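Local coordinates for aromatic amino acid aminotransferase I (Candida albicans WO-1, PDB 6HNU), which probably catalyses the pyridoxal phosphate-dependent transfer of an amino group from aromatic L-amino acids to 2-oxoglutarate, giving aromatic oxo-acids and L-glutamate, at residues L47-F53 / L99-Y105; C153-D157 / Q176-T180; I213-N218 / Y249-Q253; Q427-L431 / K480-A484. All blocks are in the same frame, centred on the assembly; numbering follows the deposited sequence. Where two conformers were deposited one is given.

How the contacts relate
Contacts 3 and 4 are buried, contact 3 nearest the centre of the chain (about 7 Å from it), at the cofactor between two loops that follow strands of the large mixed sheet. Contact 2 lies elsewhere on that sheet, where a loop and a helix end lead into two of its strands; its centre is about 26 Å from that of contact 3, and backbone hydrogen bonds dominate it. Contact 4 makes no part of the cofactor site and packs a helix on a strand of the smaller sheet, mostly through carbon. Contact 1, partly buried, reaches an active site shared with the second subunit and relies on a glutamine amide. Contacts 1 and 4 both touch the second subunit.

Contact 1 of 4, residues L47-F53 / L99-Y105; sequences LPLSDYF and LARSLQY. With PLP (pyridoxal-5'-phosphate), chain D; PHE (phenylalanine), chain E.
Q104 and P48 form the tight centre of this contact. Q104 NE2 donates to P48 O at 2.8 Å, the carbonyl lying nearly in the amide plane, while Q104 OE1 takes the N-H of Y105 N on a lone pair at 2.9 Å. A bend at chi2 (53°) folds the side chain back for this double hold, which fixes the amide rotation. OE1 also rests against the proline ring, 3.4 Å from P48 CD. Beside the amide, the F53 ring is turned 69° from its plane; F53 CD2 meets L103 CB at 3.9 Å, and L99 O approaches the ring edge. At the other end, L47 CD2 touches Y105 CD2 at 3.9 Å, and one face of the Y105 ring carries the bound phenylalanine. Y105 OH donates to the phosphate oxygen O3P of a cofactor held mainly by the second subunit; the bond is very short, and its exact length is doubtful. The looser side is at S50, whose OG merely touches A100 CB (3.7 Å), next to solvent-exposed D51. The 47-53 loop, between strands 41-42 and 57-62, thus lies on helix 99-102 and the turn after it, with helix 334-377 behind L103 and P304 of the second subunit against P48.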
loop_
_atom_site.group_PDB
_atom_site.type_symbol
_atom_site.label_atom_id
_atom_site.label_comp_id
_atom_site.label_asym_id
_atom_site.label_seq_id
_atom_site.Cartn_x
_atom_site.Cartn_y
_atom_site.Cartn_z
ATOM N N LEU B 47 -10.844 17.733 -1.032
ATOM C CA LEU B 47 -9.373 17.880 -1.225
ATOM C C LEU B 47 -8.840 18.928 -0.261
ATOM O O LEU B 47 -9.377 20.024 -0.188
ATOM C CB LEU B 47 -9.060 18.329 -2.647
ATOM C CG LEU B 47 -9.170 17.287 -3.751
ATOM C CD1 LEU B 47 -8.502 17.821 -5.020
ATOM C CD2 LEU B 47 -8.569 15.944 -3.349
ATOM N N PRO B 48 -7.726 18.669 0.449
ATOM C CA PRO B 48 -7.115 19.706 1.261
ATOM C C PRO B 48 -6.428 20.634 0.252
ATOM O O PRO B 48 -6.305 20.298 -0.924
ATOM C CB PRO B 48 -6.166 18.923 2.163
ATOM C CG PRO B 48 -5.694 17.814 1.244
ATOM C CD PRO B 48 -6.916 17.444 0.424
ATOM N N LEU B 49 -6.014 21.798 0.728
ATOM C CA LEU B 49 -5.388 22.828 -0.127
ATOM C C LEU B 49 -3.880 22.586 0.002
ATOM O O LEU B 49 -3.404 22.279 1.137
ATOM C CB LEU B 49 -5.876 24.245 0.257
ATOM C CG LEU B 49 -6.072 24.623 1.741
ATOM C CD1 LEU B 49 -7.050 23.729 2.515
ATOM C CD2 LEU B 49 -4.749 24.708 2.483
ATOM N N SER B 50 -3.144 22.668 -1.104
ATOM C CA SER B 50 -1.674 22.459 -1.117
ATOM C C SER B 50 -0.970 23.552 -0.286
ATOM O O SER B 50 0.176 23.325 0.136
ATOM C CB SER B 50 -1.151 22.333 -2.529
ATOM O OG SER B 50 -0.993 23.607 -3.149
ATOM N N ASP B 51 -1.662 24.649 0.035
ATOM C CA ASP B 51 -1.094 25.845 0.729
ATOM C C ASP B 51 -0.440 25.438 2.051
ATOM O O ASP B 51 0.598 26.047 2.406
ATOM C CB ASP B 51 -2.168 26.902 1.026
ATOM C CG ASP B 51 -2.964 27.423 -0.170
ATOM O OD1 ASP B 51 -2.805 26.886 -1.315
ATOM O OD2 ASP B 51 -3.749 28.382 0.040
ATOM N N TYR B 52 -0.984 24.454 2.779
ATOM C CA TYR B 52 -0.450 24.074 4.119
ATOM C C TYR B 52 0.606 22.955 4.024
ATOM O O TYR B 52 1.276 22.756 5.036
ATOM C CB TYR B 52 -1.568 23.700 5.104
ATOM C CG TYR B 52 -2.631 24.753 5.318
ATOM C CD1 TYR B 52 -2.381 26.107 5.137
ATOM C CD2 TYR B 52 -3.919 24.379 5.692
ATOM C CE1 TYR B 52 -3.385 27.055 5.305
ATOM C CE2 TYR B 52 -4.923 25.318 5.895
ATOM C CZ TYR B 52 -4.655 26.663 5.711
ATOM O OH TYR B 52 -5.660 27.561 5.922
ATOM N N PHE B 53 0.735 22.219 2.910
ATOM C CA PHE B 53 1.717 21.098 2.794
ATOM C C PHE B 53 3.073 21.621 3.270
ATOM O O PHE B 53 3.596 22.545 2.637
ATOM C CB PHE B 53 1.863 20.522 1.379
ATOM C CG PHE B 53 0.614 19.937 0.746
ATOM C CD1 PHE B 53 -0.552 19.731 1.474
ATOM C CD2 PHE B 53 0.636 19.550 -0.589
ATOM C CE1 PHE B 53 -1.681 19.203 0.867
ATOM C CE2 PHE B 53 -0.495 19.023 -1.193
ATOM C CZ PHE B 53 -1.630 18.810 -0.453
ATOM N N LEU B 99 5.487 19.194 -5.810
ATOM C CA LEU B 99 4.930 18.581 -4.574
ATOM C C LEU B 99 3.483 19.033 -4.344
ATOM O O LEU B 99 2.751 18.293 -3.685
ATOM C CB LEU B 99 5.782 18.934 -3.359
ATOM C CG LEU B 99 7.262 18.572 -3.445
ATOM C CD1 LEU B 99 7.950 18.982 -2.151
ATOM C CD2 LEU B 99 7.438 17.079 -3.729
ATOM N N ALA B 100 3.079 20.228 -4.811
ATOM C CA ALA B 100 1.686 20.691 -4.681
ATOM C C ALA B 100 0.747 19.660 -5.348
ATOM O O ALA B 100 -0.394 19.539 -4.915
ATOM C CB ALA B 100 1.549 22.084 -5.290
ATOM N N ARG B 101 1.231 18.933 -6.357
ATOM C CA ARG B 101 0.515 17.877 -7.114
ATOM C C ARG B 101 0.940 16.461 -6.641
ATOM O O ARG B 101 0.021 15.641 -6.342
ATOM C CB ARG B 101 0.730 18.101 -8.608
ATOM C CG ARG B 101 0.007 17.131 -9.534
ATOM C CD ARG B 101 -0.163 17.665 -10.969
ATOM N NE ARG B 101 1.155 17.999 -11.495
ATOM C CZ ARG B 101 1.901 17.205 -12.261
ATOM N NH1 ARG B 101 1.427 16.040 -12.684
ATOM N NH2 ARG B 101 3.123 17.589 -12.613
ATOM N N SER B 102 2.242 16.140 -6.497
ATOM C CA SER B 102 2.646 14.760 -6.092
ATOM C C SER B 102 2.221 14.450 -4.642
ATOM O O SER B 102 2.051 13.267 -4.326
ATOM C CB SER B 102 4.141 14.518 -6.333
ATOM O OG SER B 102 4.934 15.610 -5.889
ATOM N N LEU B 103 2.073 15.446 -3.767
ATOM C CA LEU B 103 1.652 15.267 -2.340
ATOM C C LEU B 103 0.133 15.501 -2.173
ATOM O O LEU B 103 -0.390 15.346 -1.046
ATOM C CB LEU B 103 2.470 16.209 -1.439
ATOM C CG LEU B 103 3.959 15.909 -1.350
ATOM C CD1 LEU B 103 4.600 16.798 -0.296
ATOM C CD2 LEU B 103 4.205 14.430 -1.025
ATOM N N GLN B 104 -0.571 15.815 -3.265
ATOM C CA GLN B 104 -2.054 15.890 -3.305
ATOM C C GLN B 104 -2.619 14.502 -3.632
ATOM O O GLN B 104 -1.951 13.741 -4.325
ATOM C CB GLN B 104 -2.496 16.921 -4.350
ATOM C CG GLN B 104 -4.002 17.174 -4.396
ATOM C CD GLN B 104 -4.588 17.532 -3.049
ATOM O OE1 GLN B 104 -4.892 16.667 -2.229
ATOM N NE2 GLN B 104 -4.745 18.827 -2.796
ATOM N N TYR B 105 -3.849 14.196 -3.236
ATOM C CA TYR B 105 -4.544 13.017 -3.809
ATOM C C TYR B 105 -4.537 13.162 -5.337
ATOM O O TYR B 105 -4.627 14.294 -5.855
ATOM C CB TYR B 105 -5.974 12.912 -3.304
ATOM C CG TYR B 105 -6.134 12.617 -1.836
ATOM C CD1 TYR B 105 -5.962 11.333 -1.350
ATOM C CD2 TYR B 105 -6.479 13.612 -0.942
ATOM C CE1 TYR B 105 -6.181 11.031 -0.024
ATOM C CE2 TYR B 105 -6.655 13.337 0.404
ATOM C CZ TYR B 105 -6.509 12.042 0.858
ATOM O OH TYR B 105 -6.685 11.770 2.166
HETATM N N1 PLP D . -11.302 7.944 5.927
HETATM C C2 PLP D . -12.237 8.876 5.755
HETATM C C2A PLP D . -13.501 8.770 6.526
HETATM C C3 PLP D . -12.044 9.949 4.860
HETATM O O3 PLP D . -13.046 10.858 4.699
HETATM C C4 PLP D . -10.848 10.013 4.117
HETATM C C4A PLP D . -10.646 11.108 3.162
HETATM C C5 PLP D . -9.886 9.018 4.318
HETATM C C6 PLP D . -10.181 7.989 5.180
HETATM C C5A PLP D . -8.594 9.018 3.554
HETATM O O4P PLP D . -7.468 8.623 4.390
HETATM P P PLP D . -5.966 8.422 3.851
HETATM O O1P PLP D . -5.990 7.142 3.011
HETATM O O2P PLP D . -5.210 8.368 5.149
HETATM O O3P PLP D . -5.640 9.670 3.023
HETATM N N PHE E . -11.253 11.230 1.874
HETATM C CA PHE E . -10.943 11.797 0.515
HETATM C C PHE E . -12.232 12.381 -0.090
HETATM O O PHE E . -12.545 12.177 -1.270
HETATM C CB PHE E . -10.270 10.723 -0.351
HETATM C CG PHE E . -10.265 10.990 -1.835
HETATM C CD1 PHE E . -9.864 12.221 -2.337
HETATM C CD2 PHE E . -10.667 10.009 -2.730
HETATM C CE1 PHE E . -9.860 12.464 -3.704
HETATM C CE2 PHE E . -10.655 10.253 -4.095
HETATM C CZ PHE E . -10.246 11.476 -4.581
HETATM O OXT PHE E . -13.003 13.080 0.596
#

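Contact 2 of 4, residues C153-D157 / Q176-T180; sequences CSKGD and QGVNT
C153, the first residue beyond helix 141-152, presses its CB against V178 CG2 at 3.7 Å. A chi1 of 179° sets V178 CG1 opposite its own N and turns CG2 to the cysteine. A water 2.7 Å from both C153 O and Q176 OE1 may bridge them, though it has more acceptors in reach than protons. S154 opens a type II turn that closes with D157 N on S154 O; a straight bond (172°) from S154 N to D157 OD2, reaching the carboxylate from above its plane, braces the same turn. The hydroxyl of S154 turns elsewhere, to E19. K155 lays its CA 3.7 Å from Q176 O and its CG alongside G177, while the rest of its extended chain leads off into solvent. G156, with the positive phi suited to the third position of the turn, donates from G156 N to G177 O at 2.8 Å. D157 then accepts N179 N on D157 O at 2.9 Å. G177, nearest K155 across the contact, is the C-prime residue of a Schellman motif ending helix 167-175. The two segments are the run-ins to parallel neighbours 158-162 and 179-186, joined through helix 167-175 in a beta-alpha-beta unit, and their pairing continues from N179 to I159.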
loop_
_atom_site.group_PDB
_atom_site.type_symbol
_atom_site.label_atom_id
_atom_site.label_comp_id
_atom_site.label_asym_id
_atom_site.label_seq_id
_atom_site.Cartn_x
_atom_site.Cartn_y
_atom_site.Cartn_z
ATOM N N CYS B 153 -9.338 -14.107 -8.729
ATOM C CA CYS B 153 -9.627 -15.307 -7.896
ATOM C C CYS B 153 -10.701 -15.046 -6.848
ATOM O O CYS B 153 -10.618 -14.024 -6.158
ATOM C CB CYS B 153 -8.360 -15.763 -7.191
ATOM S SG CYS B 153 -7.038 -16.212 -8.350
ATOM N N SER B 154 -11.668 -15.979 -6.739
ATOM C CA SER B 154 -12.624 -16.110 -5.618
ATOM C C SER B 154 -12.115 -17.258 -4.741
ATOM O O SER B 154 -11.339 -18.122 -5.269
ATOM C CB SER B 154 -14.048 -16.341 -6.114
ATOM O OG SER B 154 -14.418 -15.462 -7.207
ATOM N N LYS B 155 -12.535 -17.292 -3.476
ATOM C CA LYS B 155 -12.234 -18.389 -2.534
ATOM C C LYS B 155 -12.604 -19.734 -3.181
ATOM O O LYS B 155 -13.663 -19.802 -3.848
ATOM C CB LYS B 155 -12.992 -18.203 -1.221
ATOM C CG LYS B 155 -12.743 -19.330 -0.233
ATOM C CD LYS B 155 -13.585 -19.293 1.031
ATOM C CE LYS B 155 -13.727 -20.680 1.636
ATOM N NZ LYS B 155 -14.415 -20.646 2.950
ATOM N N GLY B 156 -11.717 -20.729 -3.073
ATOM C CA GLY B 156 -11.896 -22.080 -3.646
ATOM C C GLY B 156 -11.420 -22.177 -5.088
ATOM O O GLY B 156 -11.396 -23.285 -5.621
ATOM N N ASP B 157 -11.068 -21.063 -5.748
ATOM C CA ASP B 157 -10.463 -21.110 -7.106
ATOM C C ASP B 157 -9.051 -21.719 -6.996
ATOM O O ASP B 157 -8.483 -21.813 -5.892
ATOM C CB ASP B 157 -10.401 -19.741 -7.796
ATOM C CG ASP B 157 -11.720 -19.169 -8.291
ATOM O OD1 ASP B 157 -12.714 -19.916 -8.347
ATOM O OD2 ASP B 157 -11.727 -17.960 -8.658
ATOM N N GLN B 176 -6.434 -15.808 0.982
ATOM C CA GLN B 176 -7.634 -15.556 0.166
ATOM C C GLN B 176 -8.358 -16.867 -0.173
ATOM O O GLN B 176 -9.312 -16.802 -0.937
ATOM C CB GLN B 176 -7.206 -14.767 -1.053
ATOM C CG GLN B 176 -6.615 -13.431 -0.647
ATOM C CD GLN B 176 -6.266 -12.603 -1.840
ATOM O OE1 GLN B 176 -6.956 -12.606 -2.871
ATOM N NE2 GLN B 176 -5.169 -11.873 -1.689
ATOM N N GLY B 177 -7.974 -17.983 0.440
ATOM C CA GLY B 177 -8.573 -19.303 0.177
ATOM C C GLY B 177 -8.340 -19.776 -1.248
ATOM O O GLY B 177 -9.199 -20.502 -1.782
ATOM N N VAL B 178 -7.247 -19.350 -1.894
ATOM C CA VAL B 178 -6.957 -19.752 -3.293
ATOM C C VAL B 178 -5.989 -20.923 -3.258
ATOM O O VAL B 178 -4.924 -20.783 -2.637
ATOM C CB VAL B 178 -6.444 -18.564 -4.114
ATOM C CG1 VAL B 178 -6.119 -18.982 -5.539
ATOM C CG2 VAL B 178 -7.467 -17.436 -4.053
ATOM N N ASN B 179 -6.409 -22.036 -3.862
ATOM C CA ASN B 179 -5.599 -23.278 -4.002
ATOM C C ASN B 179 -4.383 -23.010 -4.908
ATOM O O ASN B 179 -4.550 -22.461 -6.022
ATOM C CB ASN B 179 -6.473 -24.410 -4.536
ATOM C CG ASN B 179 -7.653 -24.681 -3.628
ATOM O OD1 ASN B 179 -8.815 -24.551 -4.042
ATOM N ND2 ASN B 179 -7.371 -25.040 -2.402
ATOM N N THR B 180 -3.190 -23.380 -4.437
ATOM C CA THR B 180 -1.924 -23.298 -5.217
ATOM C C THR B 180 -1.492 -24.697 -5.638
ATOM O O THR B 180 -0.798 -25.377 -4.817
ATOM C CB THR B 180 -0.876 -22.567 -4.386
ATOM O OG1 THR B 180 -0.620 -23.306 -3.190
ATOM C CG2 THR B 180 -1.375 -21.194 -4.003
HETATM O O HOH W 1 -9.325 -13.390 -3.881
#

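Contact 3 of 4, residues I213-N218 / Y249-Q253; sequences ICTGQN and YYFLQ. With PLP (pyridoxal-5'-phosphate), chain I.
In the cofactor pocket, N218 and Y249 converge on the phenolic oxygen O3 of pyridoxal phosphate. N218 ND2 gives a nearly straight bond (165°) to O3 at 3.2 Å, and O3 in turn donates to Y249 OH at 2.6 Å, so the two side chains grip one oxygen although N218 ND2 and Y249 OH remain 3.7 Å apart. With CG anti to the backbone N (chi1 180°), the amide plane of N218 stands 72° from the plane of the Y249 ring; its OD1 accepts from R463, which together with the bond to O3 should fix the rotation of the amide. The loops here follow strands 209-212 and 242-246, parallel neighbours in the large sheet, and an Asn-Tyr pair on O3 is a familiar feature of the aspartate aminotransferase fold. I213 supports the same end of the cofactor, its CG1 lying 3.5 Å from the methyl C2A, while CG2 comes to the edge of the Y249 ring. Farther back, a water donates to T215 O at 2.7 Å and accepts from Y249 N, and T215 O itself lies near the plane of the ring, 3.4 Å from Y249 CB. T215 CG2 packs on Q253 CG at 3.6 Å, its OG1 going to E247 and R229.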
loop_
_atom_site.group_PDB
_atom_site.type_symbol
_atom_site.label_atom_id
_atom_site.label_comp_id
_atom_site.label_asym_id
_atom_site.label_seq_id
_atom_site.Cartn_x
_atom_site.Cartn_y
_atom_site.Cartn_z
ATOM N N ILE B 213 7.791 -16.841 -11.435
ATOM C CA ILE B 213 8.951 -15.925 -11.272
ATOM C C ILE B 213 9.972 -16.391 -12.297
ATOM O O ILE B 213 10.912 -17.125 -11.931
ATOM C CB ILE B 213 9.451 -15.984 -9.820
ATOM C CG1 ILE B 213 8.300 -15.866 -8.822
ATOM C CG2 ILE B 213 10.509 -14.929 -9.589
ATOM C CD1 ILE B 213 8.587 -16.424 -7.442
ATOM N N CYS B 214 9.796 -16.004 -13.564
ATOM C CA CYS B 214 10.383 -16.789 -14.649
ATOM C C CYS B 214 11.858 -16.421 -14.847
ATOM O O CYS B 214 12.538 -17.217 -15.472
ATOM C CB CYS B 214 9.542 -16.694 -15.905
ATOM S SG CYS B 214 9.064 -15.019 -16.362
ATOM N N THR B 215 12.316 -15.270 -14.356
ATOM C CA THR B 215 13.723 -14.810 -14.450
ATOM C C THR B 215 14.370 -14.769 -13.065
ATOM O O THR B 215 13.965 -13.941 -12.225
ATOM C CB THR B 215 13.829 -13.453 -15.156
ATOM O OG1 THR B 215 13.012 -13.513 -16.330
ATOM C CG2 THR B 215 15.255 -13.123 -15.529
ATOM N N GLY B 216 15.373 -15.608 -12.808
ATOM C CA GLY B 216 16.024 -15.613 -11.484
ATOM C C GLY B 216 15.061 -16.168 -10.437
ATOM O O GLY B 216 14.923 -15.561 -9.317
ATOM N N GLN B 217 14.312 -17.183 -10.844
ATOM C CA GLN B 217 13.215 -17.837 -10.091
ATOM C C GLN B 217 13.642 -18.011 -8.626
ATOM O O GLN B 217 14.777 -18.395 -8.385
ATOM C CB GLN B 217 12.898 -19.184 -10.711
ATOM C CG GLN B 217 11.529 -19.769 -10.407
ATOM C CD GLN B 217 11.400 -20.488 -9.078
ATOM O OE1 GLN B 217 12.375 -20.975 -8.500
ATOM N NE2 GLN B 217 10.169 -20.537 -8.582
ATOM N N ASN B 218 12.753 -17.664 -7.685
ATOM C CA ASN B 218 12.992 -17.815 -6.231
ATOM C C ASN B 218 12.221 -19.060 -5.787
ATOM O O ASN B 218 10.987 -19.029 -5.828
ATOM C CB ASN B 218 12.532 -16.549 -5.513
ATOM C CG ASN B 218 12.715 -16.563 -4.015
ATOM O OD1 ASN B 218 13.310 -17.480 -3.461
ATOM N ND2 ASN B 218 12.265 -15.513 -3.354
ATOM N N TYR B 249 13.340 -9.587 -10.605
ATOM C CA TYR B 249 14.765 -9.917 -10.845
ATOM C C TYR B 249 15.090 -9.841 -12.342
ATOM O O TYR B 249 16.184 -10.248 -12.724
ATOM C CB TYR B 249 15.088 -11.316 -10.310
ATOM C CG TYR B 249 14.698 -11.593 -8.881
ATOM C CD1 TYR B 249 15.274 -10.914 -7.827
ATOM C CD2 TYR B 249 13.753 -12.550 -8.585
ATOM C CE1 TYR B 249 14.935 -11.185 -6.512
ATOM C CE2 TYR B 249 13.419 -12.856 -7.283
ATOM C CZ TYR B 249 13.999 -12.168 -6.239
ATOM O OH TYR B 249 13.692 -12.439 -4.930
ATOM N N TYR B 250 14.175 -9.335 -13.187
ATOM C CA TYR B 250 14.378 -9.310 -14.649
ATOM C C TYR B 250 15.707 -8.648 -15.009
ATOM O O TYR B 250 16.368 -9.123 -15.904
ATOM C CB TYR B 250 13.250 -8.569 -15.370
ATOM C CG TYR B 250 13.338 -8.701 -16.870
ATOM C CD1 TYR B 250 12.918 -9.857 -17.511
ATOM C CD2 TYR B 250 13.824 -7.664 -17.649
ATOM C CE1 TYR B 250 12.962 -9.985 -18.882
ATOM C CE2 TYR B 250 13.890 -7.777 -19.024
ATOM C CZ TYR B 250 13.476 -8.937 -19.639
ATOM O OH TYR B 250 13.536 -9.061 -20.972
ATOM N N PHE B 251 16.135 -7.614 -14.305
ATOM C CA PHE B 251 17.346 -6.855 -14.685
ATOM C C PHE B 251 18.536 -7.381 -13.872
ATOM O O PHE B 251 19.590 -6.732 -13.872
ATOM C CB PHE B 251 17.061 -5.349 -14.613
ATOM C CG PHE B 251 16.258 -4.873 -15.795
ATOM C CD1 PHE B 251 16.721 -5.086 -17.089
ATOM C CD2 PHE B 251 15.002 -4.321 -15.629
ATOM C CE1 PHE B 251 15.964 -4.708 -18.182
ATOM C CE2 PHE B 251 14.235 -3.957 -16.735
ATOM C CZ PHE B 251 14.728 -4.140 -18.006
ATOM N N LEU B 252 18.393 -8.554 -13.219
ATOM C CA LEU B 252 19.557 -9.269 -12.646
ATOM C C LEU B 252 19.960 -10.377 -13.616
ATOM O O LEU B 252 20.714 -11.280 -13.199
ATOM C CB LEU B 252 19.218 -9.829 -11.259
ATOM C CG LEU B 252 18.686 -8.801 -10.258
ATOM C CD1 LEU B 252 18.593 -9.393 -8.872
ATOM C CD2 LEU B 252 19.548 -7.550 -10.228
ATOM N N GLN B 253 19.526 -10.308 -14.878
ATOM C CA GLN B 253 20.136 -11.148 -15.942
ATOM C C GLN B 253 21.651 -10.891 -16.002
ATOM O O GLN B 253 22.116 -9.759 -15.715
ATOM C CB GLN B 253 19.431 -10.965 -17.273
ATOM C CG GLN B 253 18.054 -11.620 -17.261
ATOM C CD GLN B 253 17.276 -11.334 -18.508
ATOM O OE1 GLN B 253 17.568 -11.852 -19.579
ATOM N NE2 GLN B 253 16.306 -10.429 -18.409
HETATM N N1 PLP I . 8.064 -11.269 -5.764
HETATM C C2 PLP I . 9.057 -12.149 -5.617
HETATM C C2A PLP I . 8.968 -13.453 -6.328
HETATM C C3 PLP I . 10.159 -11.869 -4.811
HETATM O O3 PLP I . 11.106 -12.842 -4.649
HETATM C C4 PLP I . 10.206 -10.637 -4.128
HETATM C C4A PLP I . 11.337 -10.335 -3.252
HETATM C C5 PLP I . 9.175 -9.709 -4.325
HETATM C C6 PLP I . 8.123 -10.081 -5.124
HETATM C C5A PLP I . 9.125 -8.404 -3.570
HETATM O O4P PLP I . 8.813 -7.300 -4.463
HETATM P P PLP I . 8.560 -5.848 -3.991
HETATM O O1P PLP I . 8.447 -5.134 -5.320
HETATM O O2P PLP I . 9.794 -5.433 -3.141
HETATM O O3P PLP I . 7.273 -5.842 -3.170
HETATM O O HOH W 2 12.186 -12.013 -11.739
#

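Contact 4 of 4, residues Q427-L431 / K480-A484; sequences QGCLL and KFGKA
F481 and L431 make the aromatic part of this contact: L431 CD2 lies over one face of the F481 ring, and L431 CD1 comes to 3.9 Å from F481 CD1. F462, from strand 459-465, meets the same ring edge-to-face. A chi1 of -173° swings the F481 ring away from its own N, to the side where L431 lies. At K480, the residue before F481, C429 CB rests on K480 CB at 4.1 Å. K480 then stretches out over the backbone carbonyl of Q427, its CD only 3.1 Å from Q427 O, and its extended chain carries NZ to a water, 2.8 Å away, that donates to G428 O at 2.6 Å. The lysine ammonium is therefore tied to the glycine carbonyl indirectly. Q427 bends at chi2 and fits between helical turns, its CG 3.7 Å from A484 CB. Its OE1 crosses the K483 chain, 3.5 Å from CD, while NE2 is bound by Q423 in the preceding turn. G428, with positive phi, closes helix 413-426 in a Schellman motif, so the chain turns straight from helix into strand. A terminal helix, 471-489, lying on strand 429-433 of an antiparallel sheet is the alpha/beta layering of the small domain of fold type I aminotransferases; here C429 and L430 also pair in parallel with a strand of the second subunit, carrying the sheet across the dimer interface.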
loop_
_atom_site.group_PDB
_atom_site.type_symbol
_atom_site.label_atom_id
_atom_site.label_comp_id
_atom_site.label_asym_id
_atom_site.label_seq_id
_atom_site.Cartn_x
_atom_site.Cartn_y
_atom_site.Cartn_z
ATOM N N GLN B 427 29.282 -25.535 11.121
ATOM C CA GLN B 427 30.514 -25.143 10.387
ATOM C C GLN B 427 30.598 -23.618 10.210
ATOM O O GLN B 427 31.644 -23.174 9.716
ATOM C CB GLN B 427 30.577 -25.830 9.022
ATOM C CG GLN B 427 30.693 -27.354 9.073
ATOM C CD GLN B 427 31.936 -27.874 9.758
ATOM O OE1 GLN B 427 33.008 -27.274 9.692
ATOM N NE2 GLN B 427 31.802 -29.028 10.399
ATOM N N GLY B 428 29.551 -22.854 10.562
ATOM C CA GLY B 428 29.529 -21.373 10.500
ATOM C C GLY B 428 28.986 -20.801 9.180
ATOM O O GLY B 428 29.433 -19.695 8.777
ATOM N N CYS B 429 28.029 -21.457 8.520
ATOM C CA CYS B 429 27.390 -20.917 7.282
ATOM C C CYS B 429 25.916 -21.321 7.256
ATOM O O CYS B 429 25.576 -22.444 7.726
ATOM C CB CYS B 429 28.104 -21.482 6.052
ATOM S SG CYS B 429 27.340 -21.171 4.430
ATOM N N LEU B 430 25.074 -20.450 6.711
ATOM C CA LEU B 430 23.630 -20.744 6.622
ATOM C C LEU B 430 23.116 -20.529 5.195
ATOM O O LEU B 430 23.333 -19.436 4.607
ATOM C CB LEU B 430 22.903 -19.871 7.641
ATOM C CG LEU B 430 21.437 -20.246 7.789
ATOM C CD1 LEU B 430 20.998 -20.189 9.236
ATOM C CD2 LEU B 430 20.576 -19.355 6.900
ATOM N N LEU B 431 22.462 -21.564 4.668
ATOM C CA LEU B 431 21.654 -21.522 3.438
ATOM C C LEU B 431 20.213 -21.884 3.796
ATOM O O LEU B 431 19.966 -22.408 4.907
ATOM C CB LEU B 431 22.276 -22.475 2.408
ATOM C CG LEU B 431 23.475 -21.912 1.641
ATOM C CD1 LEU B 431 24.718 -21.895 2.491
ATOM C CD2 LEU B 431 23.730 -22.684 0.364
ATOM N N LYS B 480 32.934 -23.458 4.051
ATOM C CA LYS B 480 32.318 -24.041 5.268
ATOM C C LYS B 480 31.162 -24.962 4.858
ATOM O O LYS B 480 31.000 -25.998 5.522
ATOM C CB LYS B 480 31.968 -22.945 6.276
ATOM C CG LYS B 480 33.176 -22.276 6.907
ATOM C CD LYS B 480 32.868 -21.109 7.824
ATOM C CE LYS B 480 34.122 -20.601 8.513
ATOM N NZ LYS B 480 33.923 -19.268 9.133
ATOM N N PHE B 481 30.435 -24.666 3.769
ATOM C CA PHE B 481 29.275 -25.476 3.324
ATOM C C PHE B 481 29.790 -26.780 2.717
ATOM O O PHE B 481 29.221 -27.853 2.969
ATOM C CB PHE B 481 28.392 -24.733 2.319
ATOM C CG PHE B 481 27.123 -25.468 1.996
ATOM C CD1 PHE B 481 26.085 -25.536 2.911
ATOM C CD2 PHE B 481 26.987 -26.160 0.810
ATOM C CE1 PHE B 481 24.924 -26.233 2.618
ATOM C CE2 PHE B 481 25.832 -26.873 0.527
ATOM C CZ PHE B 481 24.806 -26.907 1.433
ATOM N N GLY B 482 30.840 -26.684 1.910
ATOM C CA GLY B 482 31.531 -27.861 1.359
ATOM C C GLY B 482 31.960 -28.809 2.482
ATOM O O GLY B 482 31.702 -30.017 2.342
ATOM N N LYS B 483 32.554 -28.281 3.548
ATOM C CA LYS B 483 33.004 -29.078 4.733
ATOM C C LYS B 483 31.802 -29.798 5.352
ATOM O O LYS B 483 31.931 -30.977 5.749
ATOM C CB LYS B 483 33.509 -28.214 5.887
ATOM C CG LYS B 483 34.914 -27.656 5.794
ATOM C CD LYS B 483 35.445 -27.300 7.177
ATOM C CE LYS B 483 36.064 -25.923 7.259
ATOM N NZ LYS B 483 37.400 -25.875 6.612
ATOM N N ALA B 484 30.688 -29.071 5.500
ATOM C CA ALA B 484 29.465 -29.578 6.147
ATOM C C ALA B 484 28.931 -30.741 5.313
ATOM O O ALA B 484 28.576 -31.803 5.913
ATOM C CB ALA B 484 28.472 -28.447 6.334
HETATM O O HOH W 3 31.428 -17.985 8.730
#